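Local coordinates for protein alcohol dehydrogenase, zinc-containing (Streptococcus pneumoniae serotype 2, PDB 5YLN) that probably oxidises alcohols to aldehydes or ketones with NAD+ as a zinc-dependent alcohol dehydrogenase of the medium-chain type, at residues A[39-44]-A[334-339]; A[145-150]-A[318-323]; A[16-21]-A[324-329]; A[158-163]-A[188-193]. All blocks are in the same frame, centred on the assembly; numbering follows the deposited sequence.

Interaction 1. Residues A[39-44]-A[334-339]. With ZN (zinc ion), chain E.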
loop_
_atom_site.group_PDB
_atom_site.type_symbol
_atom_site.label_atom_id
_atom_site.label_comp_id
_atom_site.label_asym_id
_atom_site.label_seq_id
_atom_site.Cartn_x
_atom_site.Cartn_y
_atom_site.Cartn_z
ATOM N N THR A 39 -5.640 34.202 0.186
ATOM C CA THR A 39 -4.934 33.064 0.751
ATOM C C THR A 39 -5.848 32.412 1.785
ATOM O O THR A 39 -7.004 32.816 1.964
ATOM C CB THR A 39 -3.583 33.500 1.346
ATOM O OG1 THR A 39 -2.793 32.351 1.650
ATOM C CG2 THR A 39 -3.764 34.355 2.645
ATOM N N THR A 40 -5.329 31.383 2.454
ATOM C CA THR A 40 -6.049 30.683 3.516
ATOM C C THR A 40 -5.035 30.112 4.530
ATOM O O THR A 40 -3.823 30.318 4.420
ATOM C CB THR A 40 -6.961 29.607 2.892
ATOM O OG1 THR A 40 -7.786 28.983 3.886
ATOM C CG2 THR A 40 -6.151 28.541 2.211
ATOM N N ILE A 41 -5.547 29.395 5.529
ATOM C CA ILE A 41 -4.750 28.711 6.543
ATOM C C ILE A 41 -4.993 27.211 6.414
ATOM O O ILE A 41 -6.127 26.768 6.193
ATOM C CB ILE A 41 -5.108 29.169 7.975
ATOM C CG1 ILE A 41 -5.235 30.694 8.080
ATOM C CG2 ILE A 41 -4.076 28.675 8.972
ATOM C CD1 ILE A 41 -5.940 31.128 9.337
ATOM N N CYS A 42 -3.934 26.435 6.577
ATOM C CA CYS A 42 -3.980 24.984 6.600
ATOM C C CYS A 42 -3.751 24.496 8.024
ATOM O O CYS A 42 -3.110 25.176 8.830
ATOM C CB CYS A 42 -2.913 24.409 5.669
ATOM S SG CYS A 42 -2.778 22.625 5.752
ATOM N N GLY A 43 -4.285 23.319 8.349
ATOM C CA GLY A 43 -4.005 22.745 9.655
ATOM C C GLY A 43 -2.516 22.658 9.956
ATOM O O GLY A 43 -2.095 22.874 11.096
ATOM N N THR A 44 -1.697 22.359 8.935
ATOM C CA THR A 44 -0.248 22.284 9.117
ATOM C C THR A 44 0.325 23.603 9.638
ATOM O O THR A 44 1.303 23.595 10.385
ATOM C CB THR A 44 0.431 21.881 7.793
ATOM O OG1 THR A 44 0.023 20.561 7.395
ATOM C CG2 THR A 44 1.943 21.914 7.917
ATOM N N GLU A 334 -7.251 32.879 14.909
ATOM C CA GLU A 334 -8.064 32.618 16.094
ATOM C C GLU A 334 -9.315 31.816 15.748
ATOM O O GLU A 334 -9.699 30.905 16.492
ATOM C CB GLU A 334 -8.459 33.936 16.767
ATOM C CG GLU A 334 -9.476 33.756 17.880
ATOM C CD GLU A 334 -8.918 32.998 19.085
ATOM O OE1 GLU A 334 -7.678 32.991 19.287
ATOM O OE2 GLU A 334 -9.736 32.412 19.830
ATOM N N VAL A 335 -9.961 32.141 14.622
ATOM C CA VAL A 335 -11.198 31.464 14.236
ATOM C C VAL A 335 -10.903 30.046 13.767
ATOM O O VAL A 335 -11.592 29.090 14.141
ATOM C CB VAL A 335 -11.920 32.271 13.142
ATOM C CG1 VAL A 335 -12.951 31.403 12.428
ATOM C CG2 VAL A 335 -12.560 33.564 13.724
ATOM N N PHE A 336 -9.870 29.895 12.936
ATOM C CA PHE A 336 -9.510 28.589 12.397
ATOM C C PHE A 336 -9.074 27.616 13.494
ATOM O O PHE A 336 -9.510 26.461 13.518
ATOM C CB PHE A 336 -8.408 28.756 11.353
ATOM C CG PHE A 336 -8.103 27.506 10.584
ATOM C CD1 PHE A 336 -9.081 26.907 9.796
ATOM C CD2 PHE A 336 -6.840 26.956 10.621
ATOM C CE1 PHE A 336 -8.808 25.754 9.082
ATOM C CE2 PHE A 336 -6.545 25.809 9.873
ATOM C CZ PHE A 336 -7.533 25.210 9.108
ATOM N N SER A 337 -8.212 28.065 14.413
ATOM C CA SER A 337 -7.750 27.191 15.491
ATOM C C SER A 337 -8.860 26.797 16.464
ATOM O O SER A 337 -8.665 25.863 17.244
ATOM C CB SER A 337 -6.611 27.854 16.277
ATOM O OG SER A 337 -7.101 28.885 17.117
ATOM N N LYS A 338 -9.996 27.490 16.453
ATOM C CA LYS A 338 -11.167 27.164 17.259
ATOM C C LYS A 338 -12.368 26.892 16.357
ATOM O O LYS A 338 -13.503 27.277 16.661
ATOM C CB LYS A 338 -11.486 28.292 18.237
ATOM C CG LYS A 338 -10.351 28.647 19.168
ATOM C CD LYS A 338 -10.490 27.915 20.493
ATOM C CE LYS A 338 -10.305 28.870 21.672
ATOM N NZ LYS A 338 -8.939 29.455 21.649
ATOM N N ALA A 339 -12.107 26.207 15.241
ATOM C CA ALA A 339 -13.081 26.046 14.167
ATOM C C ALA A 339 -14.421 25.531 14.678
ATOM O O ALA A 339 -15.478 26.008 14.246
ATOM C CB ALA A 339 -12.503 25.113 13.103
HETATM ZN ZN ZN E . -1.433 22.391 3.625
#
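Phe336 pushes its ring against the backbone of Ile41, Cys42 and Gly43. The carbonyl O of Ile41 lies over one face of the ring, 3.6 Å from Phe336 CZ. Gly43 N sits at the ring edge, near its plane, with Gly43 N and Phe336 CE2 3.7 Å apart. The Ile41 side chain adds the apolar part. Its CG2 branch reaches Phe336 CD2 at 3.6 Å, and its CD1 comes to 4.0 Å from Phe336 CB. The two side chains run alongside each other, pointing opposite ways. Phe336 CG is anti to its backbone N (chi1 -171°), which sends the ring off helix 329-337 into the turn before helix 43-50.

Cys42 points its side chain the other way, to the metal. Its SG binds the zinc ion at 2.5 Å, and His64 is a second protein ligand. The same sulfur caps the helix that starts at Gly43: Thr44 N donates to Cys42 SG at 3.4 Å, with an N-H...S angle of 158°. Cys42 N is hydrogen-bonded to the Asp45 carboxylate, and Lys346 donates to Ile41 O. Strand 347-350 covers Ile41 through Val347 and Ile349.

The contact thus places a buried aromatic ring behind a zinc ligand. The ring packs against the backbone there, while the Thr44 N-H probably stabilises some of the thiolate charge on Cys42 SG.

Interaction 2. Residues A[145-150]-A[318-323]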
loop_
_atom_site.group_PDB
_atom_site.type_symbol
_atom_site.label_atom_id
_atom_site.label_comp_id
_atom_site.label_asym_id
_atom_site.label_seq_id
_atom_site.Cartn_x
_atom_site.Cartn_y
_atom_site.Cartn_z
ATOM N N SER A 145 -14.760 30.834 -9.065
ATOM C CA SER A 145 -14.649 31.793 -7.977
ATOM C C SER A 145 -13.279 31.701 -7.299
ATOM O O SER A 145 -12.645 30.640 -7.261
ATOM C CB SER A 145 -15.747 31.545 -6.944
ATOM O OG SER A 145 -15.480 30.338 -6.242
ATOM N N ASP A 146 -12.837 32.841 -6.758
ATOM C CA ASP A 146 -11.575 32.911 -6.021
ATOM C C ASP A 146 -11.534 31.893 -4.887
ATOM O O ASP A 146 -10.513 31.238 -4.671
ATOM C CB ASP A 146 -11.377 34.320 -5.464
ATOM C CG ASP A 146 -11.005 35.351 -6.540
ATOM O OD1 ASP A 146 -10.933 35.012 -7.746
ATOM O OD2 ASP A 146 -10.760 36.518 -6.159
ATOM N N GLU A 147 -12.651 31.722 -4.181
ATOM C CA GLU A 147 -12.679 30.799 -3.054
ATOM C C GLU A 147 -12.450 29.370 -3.515
ATOM O O GLU A 147 -11.772 28.593 -2.836
ATOM C CB GLU A 147 -14.009 30.917 -2.308
ATOM C CG GLU A 147 -14.202 32.234 -1.559
ATOM C CD GLU A 147 -14.394 33.426 -2.487
ATOM O OE1 GLU A 147 -13.669 34.426 -2.315
ATOM O OE2 GLU A 147 -15.253 33.355 -3.395
ATOM N N ALA A 148 -13.003 29.005 -4.674
ATOM C CA ALA A 148 -12.774 27.667 -5.194
ATOM C C ALA A 148 -11.338 27.509 -5.679
ATOM O O ALA A 148 -10.733 26.446 -5.501
ATOM C CB ALA A 148 -13.758 27.353 -6.320
ATOM N N LEU A 149 -10.767 28.556 -6.275
ATOM C CA LEU A 149 -9.401 28.435 -6.775
ATOM C C LEU A 149 -8.392 28.286 -5.642
ATOM O O LEU A 149 -7.423 27.529 -5.775
ATOM C CB LEU A 149 -9.056 29.637 -7.652
ATOM C CG LEU A 149 -9.817 29.667 -8.979
ATOM C CD1 LEU A 149 -9.713 31.051 -9.646
ATOM C CD2 LEU A 149 -9.315 28.524 -9.919
ATOM N N VAL A 150 -8.575 29.012 -4.529
ATOM C CA VAL A 150 -7.623 28.876 -3.422
ATOM C C VAL A 150 -7.619 27.446 -2.885
ATOM O O VAL A 150 -6.583 26.945 -2.431
ATOM C CB VAL A 150 -7.936 29.901 -2.314
ATOM C CG1 VAL A 150 -7.107 29.622 -1.048
ATOM C CG2 VAL A 150 -7.650 31.293 -2.808
ATOM N N LYS A 318 -17.682 25.705 -1.173
ATOM C CA LYS A 318 -18.388 25.517 0.089
ATOM C C LYS A 318 -17.469 25.071 1.228
ATOM O O LYS A 318 -17.924 24.992 2.364
ATOM C CB LYS A 318 -19.562 24.537 -0.084
ATOM C CG LYS A 318 -19.244 23.206 -0.733
ATOM C CD LYS A 318 -20.535 22.432 -1.042
ATOM C CE LYS A 318 -20.306 21.356 -2.102
ATOM N NZ LYS A 318 -21.577 20.780 -2.641
ATOM N N LEU A 319 -16.189 24.795 0.951
ATOM C CA LEU A 319 -15.195 24.640 2.006
ATOM C C LEU A 319 -14.889 25.950 2.727
ATOM O O LEU A 319 -14.265 25.924 3.793
ATOM C CB LEU A 319 -13.902 24.064 1.427
ATOM C CG LEU A 319 -14.054 22.582 1.037
ATOM C CD1 LEU A 319 -12.928 22.123 0.126
ATOM C CD2 LEU A 319 -14.136 21.684 2.268
ATOM N N VAL A 320 -15.286 27.094 2.176
ATOM C CA VAL A 320 -14.913 28.389 2.741
ATOM C C VAL A 320 -16.094 28.945 3.520
ATOM O O VAL A 320 -17.193 29.105 2.974
ATOM C CB VAL A 320 -14.449 29.374 1.657
ATOM C CG1 VAL A 320 -14.245 30.778 2.275
ATOM C CG2 VAL A 320 -13.158 28.864 1.013
ATOM N N THR A 321 -15.859 29.267 4.796
ATOM C CA THR A 321 -16.915 29.665 5.713
ATOM C C THR A 321 -16.721 31.040 6.336
ATOM O O THR A 321 -17.706 31.621 6.793
ATOM C CB THR A 321 -17.052 28.636 6.849
ATOM O OG1 THR A 321 -15.794 28.517 7.524
ATOM C CG2 THR A 321 -17.457 27.248 6.294
ATOM N N HIS A 322 -15.496 31.566 6.385
ATOM C CA HIS A 322 -15.226 32.857 6.997
ATOM C C HIS A 322 -14.229 33.644 6.160
ATOM O O HIS A 322 -13.312 33.078 5.553
ATOM C CB HIS A 322 -14.683 32.692 8.410
ATOM C CG HIS A 322 -15.696 32.181 9.385
ATOM N ND1 HIS A 322 -16.074 30.856 9.445
ATOM C CD2 HIS A 322 -16.411 32.820 10.338
ATOM C CE1 HIS A 322 -16.971 30.703 10.404
ATOM N NE2 HIS A 322 -17.196 31.880 10.956
ATOM N N TYR A 323 -14.400 34.964 6.163
ATOM C CA TYR A 323 -13.641 35.868 5.310
ATOM C C TYR A 323 -12.901 36.855 6.205
ATOM O O TYR A 323 -13.471 37.348 7.181
ATOM C CB TYR A 323 -14.578 36.585 4.323
ATOM C CG TYR A 323 -15.395 35.617 3.460
ATOM C CD1 TYR A 323 -16.447 34.870 4.001
ATOM C CD2 TYR A 323 -15.113 35.447 2.109
ATOM C CE1 TYR A 323 -17.170 33.976 3.221
ATOM C CE2 TYR A 323 -15.828 34.546 1.325
ATOM C CZ TYR A 323 -16.856 33.823 1.888
ATOM O OH TYR A 323 -17.571 32.944 1.106
#
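Glu147 on helix 146-151 faces Val320 with their CA atoms 6.7 Å apart, where the chain leaves a 3-10 turn at 318-319 and has not yet entered strand 322-325. The side chains meet through carbon alone. Glu147 CB lies 4.0 Å from Val320 CG2, and Glu147 CG lies 4.1 Å from Val320 CG1, so both valine branches are used. The Glu147 side chain lies roughly perpendicular to that of Val320. Tyr323 reaches in from the strand, its CE2 4.0 Å from Glu147 CG.

Glu147 CG stands beside its own backbone N (chi1 -69°), and the chain then bends at chi2 (70°). This leaves the methylenes against Val320 and Tyr323, while the carboxylate is held by a salt bridge from Lys38. Lys38 also pairs with Asp146, the residue before Glu147. At the start of that helix Ser145 is the N-cap, its OG accepting from Ala148 N at 3.2 Å.

Ile348 of strand 347-350 packs on Val150, Val320 and Tyr323. The contact lies away from the zinc sites. It joins the helix 146-151 to the returning chain of the GroES-like catalytic domain, whose strand 322-325 runs parallel to 347-350.

Interaction 3. Residues A[16-21]-A[324-329]; sequences ASFVDV and FKLSEI
Phe18 joins the N-terminal beta hairpin, strands 4-12 and 15-22, to the turn between strand 322-325 and helix 329-337. Of residues 16-21 it alone makes this contact, and it buries far more surface than any partner. With chi1 at -170° the ring extends away from the Phe18 N and out toward the turn.

Ile329, Ser327 and Leu326 receive it. Ile329 is the first residue of its helix, and its CG2 touches Phe18 CD1 at 3.6 Å. That branch lies between the backbone N and carbonyl carbon of Ile329, while CG1 is anti to the N (chi1 -174°). Ser327 meets the ring with its backbone: CA is 3.8 Å from Phe18 CZ. Its hydroxyl has a partner elsewhere, in Asp352. Leu326 gives both a carbonyl and a methyl, with CD1 4.2 Å from Phe18 CE1.

The turn has its own backbone bonds. Glu328 N donates to Lys325 O at 2.8 Å, and Ile329 N donates to Leu326 O at 2.9 Å. Lys6 and Ile353 also touch Phe18, and Ile349 packs on Ile329. The hairpin is thereby fastened to the C-terminal part of the chain. The carbonyl that takes the Ile329 N-H also touches the ring, with Leu326 O 3.8 Å from Phe18 CE1.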
loop_
_atom_site.group_PDB
_atom_site.type_symbol
_atom_site.label_atom_id
_atom_site.label_comp_id
_atom_site.label_asym_id
_atom_site.label_seq_id
_atom_site.Cartn_x
_atom_site.Cartn_y
_atom_site.Cartn_z
ATOM N N ALA A 16 3.480 33.364 16.581
ATOM C CA ALA A 16 3.613 33.913 15.244
ATOM C C ALA A 16 3.207 35.382 15.294
ATOM O O ALA A 16 2.441 35.796 16.169
ATOM C CB ALA A 16 2.760 33.146 14.229
ATOM N N SER A 17 3.725 36.174 14.355
ATOM C CA SER A 17 3.603 37.622 14.459
ATOM C C SER A 17 3.443 38.250 13.082
ATOM O O SER A 17 4.190 37.918 12.157
ATOM C CB SER A 17 4.827 38.207 15.190
ATOM O OG SER A 17 4.546 38.422 16.565
ATOM N N PHE A 18 2.459 39.146 12.956
ATOM C CA PHE A 18 2.246 39.969 11.763
ATOM C C PHE A 18 3.228 41.141 11.801
ATOM O O PHE A 18 3.095 42.039 12.643
ATOM C CB PHE A 18 0.792 40.451 11.734
ATOM C CG PHE A 18 0.364 41.105 10.438
ATOM C CD1 PHE A 18 0.382 40.396 9.244
ATOM C CD2 PHE A 18 -0.093 42.416 10.418
ATOM C CE1 PHE A 18 -0.029 40.992 8.060
ATOM C CE2 PHE A 18 -0.500 43.013 9.234
ATOM C CZ PHE A 18 -0.466 42.299 8.059
ATOM N N VAL A 19 4.222 41.137 10.903
ATOM C CA VAL A 19 5.372 42.038 11.001
ATOM C C VAL A 19 5.756 42.559 9.617
ATOM O O VAL A 19 5.294 42.063 8.587
ATOM C CB VAL A 19 6.584 41.343 11.659
ATOM C CG1 VAL A 19 6.269 40.972 13.096
ATOM C CG2 VAL A 19 6.968 40.098 10.857
ATOM N N ASP A 20 6.625 43.575 9.608
ATOM C CA ASP A 20 7.249 44.062 8.380
ATOM C C ASP A 20 8.482 43.234 8.037
ATOM O O ASP A 20 9.362 43.043 8.884
ATOM C CB ASP A 20 7.688 45.521 8.506
ATOM C CG ASP A 20 6.578 46.430 8.941
ATOM O OD1 ASP A 20 5.564 46.517 8.213
ATOM O OD2 ASP A 20 6.725 47.054 10.018
ATOM N N VAL A 21 8.564 42.790 6.775
ATOM C CA VAL A 21 9.731 42.113 6.226
ATOM C C VAL A 21 10.072 42.744 4.877
ATOM O O VAL A 21 9.309 43.539 4.327
ATOM C CB VAL A 21 9.505 40.591 6.074
ATOM C CG1 VAL A 21 9.237 39.964 7.443
ATOM C CG2 VAL A 21 8.345 40.328 5.134
ATOM N N PHE A 324 -11.621 37.096 5.917
ATOM C CA PHE A 324 -10.839 38.072 6.667
ATOM C C PHE A 324 -9.946 38.861 5.720
ATOM O O PHE A 324 -9.620 38.426 4.608
ATOM C CB PHE A 324 -9.944 37.437 7.757
ATOM C CG PHE A 324 -10.688 36.595 8.759
ATOM C CD1 PHE A 324 -10.928 35.250 8.505
ATOM C CD2 PHE A 324 -11.134 37.140 9.968
ATOM C CE1 PHE A 324 -11.605 34.463 9.422
ATOM C CE2 PHE A 324 -11.819 36.352 10.900
ATOM C CZ PHE A 324 -12.053 35.003 10.609
ATOM N N LYS A 325 -9.534 40.023 6.204
ATOM C CA LYS A 325 -8.521 40.849 5.577
ATOM C C LYS A 325 -7.152 40.374 6.034
ATOM O O LYS A 325 -6.992 39.877 7.153
ATOM C CB LYS A 325 -8.724 42.328 5.946
ATOM C CG LYS A 325 -10.003 42.966 5.375
ATOM C CD LYS A 325 -10.156 44.441 5.785
ATOM C CE LYS A 325 -11.484 45.013 5.253
ATOM N NZ LYS A 325 -11.830 46.392 5.769
ATOM N N LEU A 326 -6.159 40.533 5.153
ATOM C CA LEU A 326 -4.790 40.152 5.499
ATOM C C LEU A 326 -4.323 40.855 6.774
ATOM O O LEU A 326 -3.702 40.230 7.643
ATOM C CB LEU A 326 -3.849 40.441 4.316
ATOM C CG LEU A 326 -2.333 40.219 4.433
ATOM C CD1 LEU A 326 -1.991 38.860 5.058
ATOM C CD2 LEU A 326 -1.667 40.354 3.054
ATOM N N SER A 327 -4.642 42.141 6.923
ATOM C CA SER A 327 -4.235 42.862 8.124
ATOM C C SER A 327 -4.914 42.320 9.371
ATOM O O SER A 327 -4.485 42.633 10.485
ATOM C CB SER A 327 -4.548 44.345 7.980
ATOM O OG SER A 327 -5.901 44.505 7.618
ATOM N N GLU A 328 -5.969 41.524 9.212
ATOM C CA GLU A 328 -6.619 40.881 10.342
ATOM C C GLU A 328 -6.302 39.386 10.386
ATOM O O GLU A 328 -7.100 38.593 10.887
ATOM C CB GLU A 328 -8.129 41.121 10.299
ATOM C CG GLU A 328 -8.553 42.607 10.279
ATOM C CD GLU A 328 -8.372 43.332 11.631
ATOM O OE1 GLU A 328 -7.885 42.703 12.597
ATOM O OE2 GLU A 328 -8.721 44.536 11.732
ATOM N N ILE A 329 -5.132 38.992 9.870
ATOM C CA ILE A 329 -4.783 37.576 9.818
ATOM C C ILE A 329 -4.724 36.953 11.214
ATOM O O ILE A 329 -5.067 35.776 11.378
ATOM C CB ILE A 329 -3.462 37.387 9.050
ATOM C CG1 ILE A 329 -3.174 35.906 8.876
ATOM C CG2 ILE A 329 -2.320 38.093 9.784
ATOM C CD1 ILE A 329 -2.469 35.547 7.582
#

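Interaction 4. Residues A[158-163]-A[188-193]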
loop_
_atom_site.group_PDB
_atom_site.type_symbol
_atom_site.label_atom_id
_atom_site.label_comp_id
_atom_site.label_asym_id
_atom_site.label_seq_id
_atom_site.Cartn_x
_atom_site.Cartn_y
_atom_site.Cartn_z
ATOM N N THR A 158 -4.940 17.512 -2.390
ATOM C CA THR A 158 -4.543 16.601 -1.315
ATOM C C THR A 158 -5.577 15.496 -1.144
ATOM O O THR A 158 -5.257 14.305 -1.250
ATOM C CB THR A 158 -4.315 17.365 0.009
ATOM O OG1 THR A 158 -3.178 18.228 -0.122
ATOM C CG2 THR A 158 -3.999 16.374 1.158
ATOM N N GLY A 159 -6.835 15.875 -0.921
ATOM C CA GLY A 159 -7.908 14.885 -0.846
ATOM C C GLY A 159 -7.992 13.989 -2.083
ATOM O O GLY A 159 -8.238 12.783 -1.974
ATOM N N TYR A 160 -7.810 14.566 -3.282
ATOM C CA TYR A 160 -7.994 13.796 -4.515
ATOM C C TYR A 160 -6.833 12.833 -4.742
ATOM O O TYR A 160 -7.039 11.625 -4.851
ATOM C CB TYR A 160 -8.168 14.736 -5.715
ATOM C CG TYR A 160 -8.517 14.042 -7.036
ATOM C CD1 TYR A 160 -9.617 13.179 -7.142
ATOM C CD2 TYR A 160 -7.761 14.273 -8.181
ATOM C CE1 TYR A 160 -9.934 12.548 -8.348
ATOM C CE2 TYR A 160 -8.071 13.655 -9.393
ATOM C CZ TYR A 160 -9.159 12.798 -9.469
ATOM O OH TYR A 160 -9.453 12.185 -10.659
ATOM N N GLU A 161 -5.601 13.350 -4.796
ATOM C CA GLU A 161 -4.442 12.502 -5.096
ATOM C C GLU A 161 -4.151 11.530 -3.955
ATOM O O GLU A 161 -3.914 10.339 -4.194
ATOM C CB GLU A 161 -3.211 13.366 -5.375
ATOM C CG GLU A 161 -3.353 14.242 -6.613
ATOM C CD GLU A 161 -2.232 15.275 -6.771
ATOM O OE1 GLU A 161 -1.182 15.159 -6.108
ATOM O OE2 GLU A 161 -2.420 16.210 -7.580
ATOM N N ILE A 162 -4.184 12.014 -2.709
ATOM C CA ILE A 162 -3.727 11.209 -1.583
ATOM C C ILE A 162 -4.851 10.415 -0.916
ATOM O O ILE A 162 -4.604 9.326 -0.391
ATOM C CB ILE A 162 -2.999 12.095 -0.544
ATOM C CG1 ILE A 162 -1.958 12.982 -1.244
ATOM C CG2 ILE A 162 -2.413 11.238 0.581
ATOM C CD1 ILE A 162 -0.982 12.222 -2.174
ATOM N N GLY A 163 -6.081 10.902 -0.938
ATOM C CA GLY A 163 -7.193 10.152 -0.390
ATOM C C GLY A 163 -8.001 9.331 -1.388
ATOM O O GLY A 163 -8.467 8.238 -1.074
ATOM N N LEU A 188 -14.150 14.008 0.564
ATOM C CA LEU A 188 -15.548 13.682 0.330
ATOM C C LEU A 188 -16.039 14.268 -0.993
ATOM O O LEU A 188 -16.733 13.592 -1.762
ATOM C CB LEU A 188 -16.385 14.202 1.492
ATOM C CG LEU A 188 -17.905 14.088 1.378
ATOM C CD1 LEU A 188 -18.358 12.624 1.228
ATOM C CD2 LEU A 188 -18.560 14.734 2.607
ATOM N N LEU A 189 -15.682 15.525 -1.278
ATOM C CA LEU A 189 -16.140 16.154 -2.515
ATOM C C LEU A 189 -15.552 15.460 -3.739
ATOM O O LEU A 189 -16.259 15.199 -4.716
ATOM C CB LEU A 189 -15.779 17.639 -2.534
ATOM C CG LEU A 189 -16.527 18.485 -1.498
ATOM C CD1 LEU A 189 -15.993 19.890 -1.512
ATOM C CD2 LEU A 189 -18.016 18.471 -1.766
ATOM N N THR A 190 -14.251 15.195 -3.722
ATOM C CA THR A 190 -13.627 14.623 -4.905
ATOM C C THR A 190 -13.879 13.127 -5.041
ATOM O O THR A 190 -13.794 12.609 -6.159
ATOM C CB THR A 190 -12.121 14.911 -4.911
ATOM O OG1 THR A 190 -11.495 14.306 -3.769
ATOM C CG2 THR A 190 -11.875 16.416 -4.889
ATOM N N ALA A 191 -14.193 12.421 -3.944
ATOM C CA ALA A 191 -14.557 11.012 -4.070
ATOM C C ALA A 191 -15.826 10.846 -4.882
ATOM O O ALA A 191 -16.066 9.774 -5.443
ATOM C CB ALA A 191 -14.757 10.347 -2.704
ATOM N N GLN A 192 -16.688 11.864 -4.891
ATOM C CA GLN A 192 -17.926 11.764 -5.647
ATOM C C GLN A 192 -17.709 11.837 -7.154
ATOM O O GLN A 192 -18.625 11.501 -7.904
ATOM C CB GLN A 192 -18.898 12.843 -5.180
ATOM C CG GLN A 192 -19.421 12.571 -3.795
ATOM C CD GLN A 192 -20.118 13.770 -3.141
ATOM O OE1 GLN A 192 -21.278 14.048 -3.421
ATOM N NE2 GLN A 192 -19.417 14.454 -2.247
ATOM N N PHE A 193 -16.532 12.264 -7.618
ATOM C CA PHE A 193 -16.212 12.125 -9.040
ATOM C C PHE A 193 -16.304 10.674 -9.503
ATOM O O PHE A 193 -16.512 10.433 -10.693
ATOM C CB PHE A 193 -14.795 12.624 -9.346
ATOM C CG PHE A 193 -14.620 14.126 -9.278
ATOM C CD1 PHE A 193 -15.637 14.982 -9.663
ATOM C CD2 PHE A 193 -13.410 14.674 -8.858
ATOM C CE1 PHE A 193 -15.457 16.358 -9.611
ATOM C CE2 PHE A 193 -13.230 16.043 -8.799
ATOM C CZ PHE A 193 -14.254 16.886 -9.180
#
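Tyr160 and Phe193 bring their rings together, with the tyrosine and phenylalanine side chains roughly perpendicular. Tyr160 CE1 meets Phe193 near the plane of the phenylalanine ring, at its edge, 4.1 Å from Phe193 CD2. Phe193 CD2 approaches the tyrosine ring obliquely, and so does Thr190, whose CB is 3.8 Å from Tyr160 CD1. Leu305 of helix 302-310 touches both aromatic side chains. Gln304 adds to the cover of Tyr160, and Ala308 to that of Phe193.

Thr190 fills the space nearer the backbones. Its hydroxyl lies between its own backbone N and carbonyl carbon (chi1 62°), and OG1 comes to 3.6 Å from Tyr160 CA. This oxygen has weak hydrogen bonds to Ala186 O and Ala187 O, one and almost one turn back in its own helix. It also reaches Gly159, with OG1 3.9 Å from Gly159 C. Gly159 has no side chain here, and the backbones come close, with CA atoms of Tyr160 and Thr190 5.7 Å apart. The phenol of Tyr160 is hydrogen-bonded to Tyr194, the residue after Phe193.

Helix 157-165 widens into a pi turn over 158-163. It packs on helix 182-191, which follows the first strand, 174-178, of the parallel Rossmann-type sheet. On its other flank helix 182-191 lies against strand 198-203, with Leu188 on Leu199 and Met201. The Glu161 carboxylate, on the first helix, is hydrogen-bonded to Ser298, Thr299 and Thr301, in the loop that precedes helix 302-310.

Along the chain the first segments come in the order of interactions 3, 1, 2 and 4. The second segments follow as 188-193, 318-323, 324-329 and 334-339. Interactions 2 and 3 share strand 322-325, and interaction 1 uses the helix that comes next. Interactions 1 and 2 have centres about 13 Å apart and touch through Thr40 and Val150. Interactions 1 and 3 are about 14 Å apart and touch through Val335 and Phe324. Interaction 4 lies toward the Rossmann-type sheet, about 31 Å from interaction 3 between centres. Leu189 packs on Lys318 and Leu319, linking it to interaction 2. The chain returning from the probable nucleotide-binding fold thus completes the catalytic domain, and only interaction 1 holds a zinc ligand.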